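Local coordinates for gamma-hexachlorocyclohexane dehydrochlorinase (Novosphingobium barchaimii LL02, PDB 5KVB), which probably catalyses two successive anti dehydrochlorinations that convert the pollutant gamma-hexachlorocyclohexane (lindane) to a tetrachlorocyclohexadiene by way of pentachlorocyclohexene, at residues 27-30 with 34-37; 37-42 with 62-67; 41-46 with 134-139. One frame throughout, in Å; residues are numbered along the deposited sequence. Where two conformers were deposited one is given.

Contact 1 of 3, residues 27-30 with 34-37; sequences QLIG and RQEG
Gln35 turns its CG beside its own backbone N and opposite the carbonyl carbon (chi1 -66°) and runs extended beyond it, while Ile29 sets its CG2 branch anti to the backbone N; together these rotations lay the two side chains alongside one another, pointing the same way. The meeting is slight: Ile29 CG2 comes to 3.8 Å from Gln35 OE1, a van der Waals approach to an oxygen that accepts a hydrogen bond from Arg38 NE. The backbone does the firmer work. Gln35 N gives its hydrogen to Gly30 O over 3.1 Å, moderately bent at 144°, and the donor sits in the carbonyl plane on a lone pair. The bond spans the point where one helix stops and the next begins: Arg34 leaves helical geometry with positive phi (53°), and Gln35 is the N-cap residue of the following helix. A carbonyl of the last turn of helix 10-33 thus accepts the N-H of the residue that caps the start of helix 36-40. Around this junction Arg34 gives its NH2 to Trp75 O and makes a cation-pi contact with Trp72, whereas Gln27 packs on strands 113-127 and 130-145, and Ile29 also touches Arg86 of the second subunit.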
loop_
_atom_site.group_PDB
_atom_site.type_symbol
_atom_site.label_atom_id
_atom_site.label_comp_id
_atom_site.label_asym_id
_atom_site.label_seq_id
_atom_site.Cartn_x
_atom_site.Cartn_y
_atom_site.Cartn_z
ATOM N N GLN A 27 -12.223 4.142 6.172
ATOM C CA GLN A 27 -12.572 5.388 5.497
ATOM C C GLN A 27 -12.460 5.215 3.985
ATOM O O GLN A 27 -13.380 5.558 3.238
ATOM C CB GLN A 27 -11.674 6.542 5.975
ATOM C CG GLN A 27 -12.182 7.962 5.599
ATOM C CD GLN A 27 -11.874 8.390 4.169
ATOM O OE1 GLN A 27 -11.017 7.818 3.507
ATOM N NE2 GLN A 27 -12.570 9.425 3.698
ATOM N N LEU A 28 -11.332 4.683 3.531
ATOM C CA LEU A 28 -11.099 4.529 2.095
ATOM C C LEU A 28 -12.086 3.539 1.471
ATOM O O LEU A 28 -12.682 3.817 0.426
ATOM C CB LEU A 28 -9.658 4.082 1.823
ATOM C CG LEU A 28 -8.588 5.179 1.748
ATOM C CD1 LEU A 28 -8.379 5.862 3.088
ATOM C CD2 LEU A 28 -7.266 4.640 1.220
ATOM N N ILE A 29 -12.253 2.385 2.108
ATOM C CA ILE A 29 -13.165 1.353 1.605
ATOM C C ILE A 29 -14.621 1.851 1.608
ATOM O O ILE A 29 -15.366 1.644 0.646
ATOM C CB ILE A 29 -13.036 0.052 2.448
ATOM C CG1 ILE A 29 -11.647 -0.579 2.272
ATOM C CG2 ILE A 29 -14.099 -0.979 2.060
ATOM C CD1 ILE A 29 -11.277 -1.557 3.383
ATOM N N GLY A 30 -15.012 2.555 2.664
ATOM C CA GLY A 30 -16.375 3.067 2.762
ATOM C C GLY A 30 -16.686 4.063 1.660
ATOM O O GLY A 30 -17.756 4.007 1.053
ATOM N N ARG A 34 -18.920 2.718 -1.469
ATOM C CA ARG A 34 -20.160 3.416 -1.111
ATOM C C ARG A 34 -20.938 2.600 -0.066
ATOM O O ARG A 34 -22.136 2.331 -0.219
ATOM C CB ARG A 34 -20.988 3.712 -2.381
ATOM C CG ARG A 34 -20.171 4.465 -3.429
ATOM C CD ARG A 34 -21.009 5.112 -4.527
ATOM N NE ARG A 34 -20.151 5.918 -5.395
ATOM C CZ ARG A 34 -20.572 6.622 -6.441
ATOM N NH1 ARG A 34 -21.856 6.629 -6.771
ATOM N NH2 ARG A 34 -19.704 7.324 -7.153
ATOM N N GLN A 35 -20.228 2.207 0.997
ATOM C CA GLN A 35 -20.788 1.504 2.148
ATOM C C GLN A 35 -21.054 2.484 3.286
ATOM O O GLN A 35 -20.144 2.859 4.034
ATOM C CB GLN A 35 -19.844 0.389 2.634
ATOM C CG GLN A 35 -19.662 -0.752 1.638
ATOM C CD GLN A 35 -18.534 -1.712 2.007
ATOM O OE1 GLN A 35 -17.787 -1.489 2.966
ATOM N NE2 GLN A 35 -18.398 -2.780 1.228
ATOM N N GLU A 36 -22.305 2.904 3.427
ATOM C CA GLU A 36 -22.611 3.969 4.373
ATOM C C GLU A 36 -22.416 3.532 5.819
ATOM O O GLU A 36 -21.964 4.327 6.638
ATOM C CB GLU A 36 -24.031 4.490 4.142
ATOM C CG GLU A 36 -24.125 5.416 2.933
ATOM C CD GLU A 36 -25.540 5.874 2.651
ATOM O OE1 GLU A 36 -26.476 5.062 2.813
ATOM O OE2 GLU A 36 -25.715 7.056 2.285
ATOM N N GLY A 37 -22.714 2.272 6.130
ATOM C CA GLY A 37 -22.514 1.746 7.468
ATOM C C GLY A 37 -21.056 1.759 7.917
ATOM O O GLY A 37 -20.732 2.210 9.019
#

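Contact 2 of 3, residues 37-42 with 62-67; sequences GRLASI and GALDLV
Leu39 is the bump of this contact, projecting from helix 36-40 toward helix 59-71, where its CD2 methyl rests in the notch that Leu64 CD2 and Val67 CG2 form side by side. Leu39 CD2 and Leu64 CD2 are 3.8 Å apart; the other partner is Val67, where Leu39 CD2 lies 3.9 Å from Val67 CG2. Since Leu64 and Val67 are three residues apart on a helix, they stand on neighbouring turns of the same face, and the leucine tip enters the shallow hollow between them. The approaches differ. Leu39 and Leu64 slide past each other in opposite directions, whereas Leu39 and Val67 meet tip to tip. Leu39 owes its reach to a CG anti to the backbone N (chi1 -177°), which carries the branched end toward helix 59-71. Leu64 uses its second methyl as well, laying CD1 4.3 Å from Ala40 CB, so its forked end is applied to two successive residues of the short helix. No hydrogen bond crosses between the segments, and the interface is wholly apolar. Val67 and Ala63 also lean on Trp49 of strand 47-51, which places helix 59-71 against the sheet. Helices packed against a strongly curved mixed sheet are the mark of the NTF2-like fold, and this helix pair is part of that layer in the SnoaL-like domain.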
loop_
_atom_site.group_PDB
_atom_site.type_symbol
_atom_site.label_atom_id
_atom_site.label_comp_id
_atom_site.label_asym_id
_atom_site.label_seq_id
_atom_site.Cartn_x
_atom_site.Cartn_y
_atom_site.Cartn_z
ATOM N N GLY A 37 -22.714 2.272 6.130
ATOM C CA GLY A 37 -22.514 1.746 7.468
ATOM C C GLY A 37 -21.056 1.759 7.917
ATOM O O GLY A 37 -20.732 2.210 9.019
ATOM N N ARG A 38 -20.175 1.265 7.055
ATOM C CA ARG A 38 -18.751 1.246 7.362
ATOM C C ARG A 38 -18.226 2.672 7.522
ATOM O O ARG A 38 -17.507 2.968 8.476
ATOM C CB ARG A 38 -17.962 0.505 6.272
ATOM C CG ARG A 38 -16.447 0.470 6.531
ATOM C CD ARG A 38 -15.643 -0.181 5.388
ATOM N NE ARG A 38 -16.096 -1.538 5.076
ATOM C CZ ARG A 38 -15.588 -2.645 5.600
ATOM N NH1 ARG A 38 -14.586 -2.594 6.467
ATOM N NH2 ARG A 38 -16.077 -3.831 5.244
ATOM N N LEU A 39 -18.595 3.551 6.602
ATOM C CA LEU A 39 -18.104 4.924 6.628
ATOM C C LEU A 39 -18.593 5.708 7.850
ATOM O O LEU A 39 -17.845 6.514 8.411
ATOM C CB LEU A 39 -18.511 5.656 5.339
ATOM C CG LEU A 39 -18.026 7.095 5.135
ATOM C CD1 LEU A 39 -16.497 7.239 5.245
ATOM C CD2 LEU A 39 -18.504 7.608 3.791
ATOM N N ALA A 40 -19.836 5.473 8.265
ATOM C CA ALA A 40 -20.388 6.197 9.411
ATOM C C ALA A 40 -19.765 5.761 10.738
ATOM O O ALA A 40 -19.671 6.557 11.672
ATOM C CB ALA A 40 -21.908 6.022 9.466
ATOM N N SER A 41 -19.325 4.507 10.805
ATOM C CA SER A 41 -18.890 3.870 12.044
ATOM C C SER A 41 -17.585 4.418 12.634
ATOM O O SER A 41 -17.305 4.197 13.811
ATOM C CB SER A 41 -18.718 2.355 11.830
ATOM O OG SER A 41 -17.635 2.077 10.955
ATOM N N ILE A 42 -16.799 5.120 11.826
ATOM C CA ILE A 42 -15.419 5.453 12.191
ATOM C C ILE A 42 -15.220 6.848 12.800
ATOM O O ILE A 42 -14.086 7.206 13.141
ATOM C CB ILE A 42 -14.485 5.341 10.957
ATOM C CG1 ILE A 42 -14.824 6.432 9.935
ATOM C CG2 ILE A 42 -14.572 3.951 10.316
ATOM C CD1 ILE A 42 -14.085 6.313 8.582
ATOM N N GLY A 62 -22.222 14.209 8.762
ATOM C CA GLY A 62 -21.494 15.129 7.911
ATOM C C GLY A 62 -20.676 14.422 6.841
ATOM O O GLY A 62 -20.628 14.862 5.679
ATOM N N ALA A 63 -20.020 13.335 7.232
ATOM C CA ALA A 63 -19.269 12.501 6.294
ATOM C C ALA A 63 -20.179 11.978 5.183
ATOM O O ALA A 63 -19.824 12.033 4.000
ATOM C CB ALA A 63 -18.595 11.332 7.042
ATOM N N LEU A 64 -21.360 11.490 5.553
ATOM C CA LEU A 64 -22.295 10.982 4.546
ATOM C C LEU A 64 -22.871 12.105 3.679
ATOM O O LEU A 64 -23.124 11.910 2.485
ATOM C CB LEU A 64 -23.414 10.187 5.221
ATOM C CG LEU A 64 -22.944 8.874 5.856
ATOM C CD1 LEU A 64 -24.123 8.094 6.426
ATOM C CD2 LEU A 64 -22.178 8.025 4.851
ATOM N N ASP A 65 -23.066 13.284 4.259
ATOM C CA ASP A 65 -23.515 14.441 3.487
ATOM C C ASP A 65 -22.491 14.818 2.413
ATOM O O ASP A 65 -22.837 15.061 1.254
ATOM C CB ASP A 65 -23.763 15.627 4.417
ATOM C CG ASP A 65 -24.447 16.783 3.717
ATOM O OD1 ASP A 65 -25.408 16.532 2.954
ATOM O OD2 ASP A 65 -24.026 17.937 3.931
ATOM N N LEU A 66 -21.225 14.859 2.802
ATOM C CA LEU A 66 -20.147 15.187 1.879
ATOM C C LEU A 66 -20.075 14.212 0.711
ATOM O O LEU A 66 -19.974 14.631 -0.442
ATOM C CB LEU A 66 -18.800 15.209 2.618
ATOM C CG LEU A 66 -17.548 15.366 1.741
ATOM C CD1 LEU A 66 -17.580 16.700 0.984
ATOM C CD2 LEU A 66 -16.283 15.236 2.582
ATOM N N VAL A 67 -20.111 12.912 0.987
ATOM C CA VAL A 67 -19.952 11.972 -0.116
ATOM C C VAL A 67 -21.235 11.870 -0.959
ATOM O O VAL A 67 -21.156 11.846 -2.185
ATOM C CB VAL A 67 -19.497 10.576 0.370
ATOM C CG1 VAL A 67 -18.080 10.660 0.917
ATOM C CG2 VAL A 67 -20.432 10.013 1.421
#

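Contact 3 of 3, residues 41-46 with 134-139; sequences SIWWDD and SKLNGR
A classic beta bulge, in which Ser134 and Lys135 both face Glu123, marks the corner where the short strand 43-44 meets strand 130-145 of the curved sheet, and Ser134 of the bulge is part of the contact. The directions of the touching parts differ by 110°. No hydrogen bond joins the two segments themselves, although Ile42 and Trp44 bond through the backbone to Phe133, so mainly side chains carry the meeting. Trp43 presents the far edge of its six-membered ring to Leu136: Trp43 CH2 lies 3.9 Å from Leu136 CD2 and 4.0 Å from Leu136 CB, the methyl standing near the ring plane rather than over a face. Leu136 holds its CG anti to the backbone N (chi1 177°), a rotation that accompanies the approach of both CB and CD2 to the same ring carbon, and the two side chains cross at a slant. Ile42 CG1 lies over the rim of one face of the Trp43 indole, 3.4 Å above the plane. Trp49 and Phe133 meet the ring as well, with the Trp49 plane inclined by only about 15°. Trp44 lies close to Ser134, its CD1 4.4 Å from Ser134 N. Its NE1 donates a hydrogen bond to Glu125 O, and Arg127 makes a cation-pi contact with it; Arg127 also forms a salt bridge with Asp46, while Ser134 OG is bonded to Glu123. The contact thus divides its chemistry: the buried half rests on dispersion between an aromatic edge and aliphatic carbon, while Trp44 NE1, Asp46 OD1 and Ser134 OG find partners on strand 113-127.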
loop_
_atom_site.group_PDB
_atom_site.type_symbol
_atom_site.label_atom_id
_atom_site.label_comp_id
_atom_site.label_asym_id
_atom_site.label_seq_id
_atom_site.Cartn_x
_atom_site.Cartn_y
_atom_site.Cartn_z
ATOM N N SER A 41 -19.325 4.507 10.805
ATOM C CA SER A 41 -18.890 3.870 12.044
ATOM C C SER A 41 -17.585 4.418 12.634
ATOM O O SER A 41 -17.305 4.197 13.811
ATOM C CB SER A 41 -18.718 2.355 11.830
ATOM O OG SER A 41 -17.635 2.077 10.955
ATOM N N ILE A 42 -16.799 5.120 11.826
ATOM C CA ILE A 42 -15.419 5.453 12.191
ATOM C C ILE A 42 -15.220 6.848 12.800
ATOM O O ILE A 42 -14.086 7.206 13.141
ATOM C CB ILE A 42 -14.485 5.341 10.957
ATOM C CG1 ILE A 42 -14.824 6.432 9.935
ATOM C CG2 ILE A 42 -14.572 3.951 10.316
ATOM C CD1 ILE A 42 -14.085 6.313 8.582
ATOM N N TRP A 43 -16.301 7.624 12.949
ATOM C CA TRP A 43 -16.220 9.038 13.367
ATOM C C TRP A 43 -16.841 9.320 14.731
ATOM O O TRP A 43 -17.980 8.919 14.985
ATOM C CB TRP A 43 -16.941 9.953 12.364
ATOM C CG TRP A 43 -16.589 9.765 10.921
ATOM C CD1 TRP A 43 -17.241 8.965 10.024
ATOM C CD2 TRP A 43 -15.508 10.372 10.210
ATOM N NE1 TRP A 43 -16.635 9.044 8.793
ATOM C CE2 TRP A 43 -15.558 9.891 8.882
ATOM C CE3 TRP A 43 -14.497 11.267 10.567
ATOM C CZ2 TRP A 43 -14.641 10.292 7.901
ATOM C CZ3 TRP A 43 -13.584 11.666 9.594
ATOM C CH2 TRP A 43 -13.668 11.181 8.276
ATOM N N TRP A 44 -16.147 10.075 15.574
ATOM C CA TRP A 44 -16.826 10.680 16.733
ATOM C C TRP A 44 -17.856 11.691 16.226
ATOM O O TRP A 44 -17.723 12.224 15.125
ATOM C CB TRP A 44 -15.828 11.368 17.668
ATOM C CG TRP A 44 -14.899 10.426 18.370
ATOM C CD1 TRP A 44 -13.530 10.435 18.330
ATOM C CD2 TRP A 44 -15.272 9.338 19.221
ATOM N NE1 TRP A 44 -13.033 9.413 19.107
ATOM C CE2 TRP A 44 -14.079 8.722 19.663
ATOM C CE3 TRP A 44 -16.499 8.811 19.644
ATOM C CZ2 TRP A 44 -14.079 7.608 20.503
ATOM C CZ3 TRP A 44 -16.497 7.708 20.481
ATOM C CH2 TRP A 44 -15.296 7.117 20.899
ATOM N N ASP A 45 -18.882 11.967 17.025
ATOM C CA ASP A 45 -19.934 12.874 16.566
ATOM C C ASP A 45 -19.442 14.305 16.363
ATOM O O ASP A 45 -20.060 15.069 15.591
ATOM C CB ASP A 45 -21.120 12.858 17.536
ATOM C CG ASP A 45 -21.940 11.583 17.434
ATOM O OD1 ASP A 45 -21.833 10.872 16.414
ATOM O OD2 ASP A 45 -22.717 11.302 18.367
ATOM N N ASP A 46 -18.330 14.668 17.011
ATOM C CA ASP A 46 -17.729 15.984 16.806
ATOM C C ASP A 46 -16.475 15.951 15.923
ATOM O O ASP A 46 -15.735 16.926 15.850
ATOM C CB ASP A 46 -17.419 16.647 18.161
ATOM C CG ASP A 46 -16.498 15.809 19.037
ATOM O OD1 ASP A 46 -16.415 14.574 18.835
ATOM O OD2 ASP A 46 -15.850 16.390 19.940
ATOM N N SER A 134 -11.055 11.781 14.963
ATOM C CA SER A 134 -11.458 13.116 15.403
ATOM C C SER A 134 -11.224 14.160 14.308
ATOM O O SER A 134 -11.886 15.196 14.300
ATOM C CB SER A 134 -10.723 13.534 16.680
ATOM O OG SER A 134 -9.322 13.403 16.553
ATOM N N LYS A 135 -10.274 13.915 13.406
ATOM C CA LYS A 135 -10.006 14.825 12.279
ATOM C C LYS A 135 -9.534 14.087 11.026
ATOM O O LYS A 135 -8.767 13.117 11.125
ATOM C CB LYS A 135 -8.917 15.850 12.625
ATOM C CG LYS A 135 -9.156 16.738 13.822
ATOM C CD LYS A 135 -8.066 17.820 13.913
ATOM C CE LYS A 135 -8.204 18.596 15.217
ATOM N NZ LYS A 135 -7.233 19.724 15.297
ATOM N N LEU A 136 -9.938 14.579 9.855
ATOM C CA LEU A 136 -9.326 14.171 8.588
ATOM C C LEU A 136 -9.221 15.383 7.688
ATOM O O LEU A 136 -10.188 16.137 7.530
ATOM C CB LEU A 136 -10.125 13.061 7.896
ATOM C CG LEU A 136 -9.614 12.612 6.510
ATOM C CD1 LEU A 136 -8.167 12.079 6.548
ATOM C CD2 LEU A 136 -10.539 11.573 5.903
ATOM N N ASN A 137 -8.031 15.563 7.123
ATOM C CA ASN A 137 -7.741 16.633 6.185
ATOM C C ASN A 137 -7.179 15.983 4.931
ATOM O O ASN A 137 -6.221 15.225 5.003
ATOM C CB ASN A 137 -6.750 17.625 6.810
ATOM C CG ASN A 137 -6.449 18.809 5.924
ATOM O OD1 ASN A 137 -6.988 19.902 6.132
ATOM N ND2 ASN A 137 -5.573 18.611 4.944
ATOM N N GLY A 138 -7.797 16.244 3.784
ATOM C CA GLY A 138 -7.295 15.727 2.526
ATOM C C GLY A 138 -6.787 16.857 1.649
ATOM O O GLY A 138 -7.493 17.849 1.448
ATOM N N ARG A 139 -5.561 16.709 1.152
ATOM C CA ARG A 139 -4.945 17.660 0.229
ATOM C C ARG A 139 -4.441 16.955 -1.034
ATOM O O ARG A 139 -3.743 15.942 -0.956
ATOM C CB ARG A 139 -3.796 18.402 0.920
ATOM C CG ARG A 139 -2.886 19.166 -0.028
ATOM C CD ARG A 139 -2.031 20.178 0.723
ATOM N NE ARG A 139 -1.844 19.792 2.115
ATOM C CZ ARG A 139 -0.809 19.090 2.568
ATOM N NH1 ARG A 139 0.149 18.697 1.739
ATOM N NH2 ARG A 139 -0.735 18.783 3.856
#

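How the contacts relate
The three contacts show how one short piece of chain can be held successively by its surroundings. Contact 1 ends and contact 2 begins on Gly37; contacts 2 and 3 share Ser41 and Ile42, and their centres lie about 9 Å apart. Each pair also touches directly. Glu36 CG meets Leu64 CD2 at 3.8 Å, Gln27 NE2 approaches Leu136 CD2 at 3.7 Å, and Ala63 CB packs 3.5 Å from Trp43 NE1. Contact 1 lies closest to the probable catalytic residues, the side chain of Ile29 being about 6 Å from that of Asp32; in contacts 2 and 3 the side chains of Val67 and Leu136 each stand about 9 Å from that of His80, the likely proton acceptor.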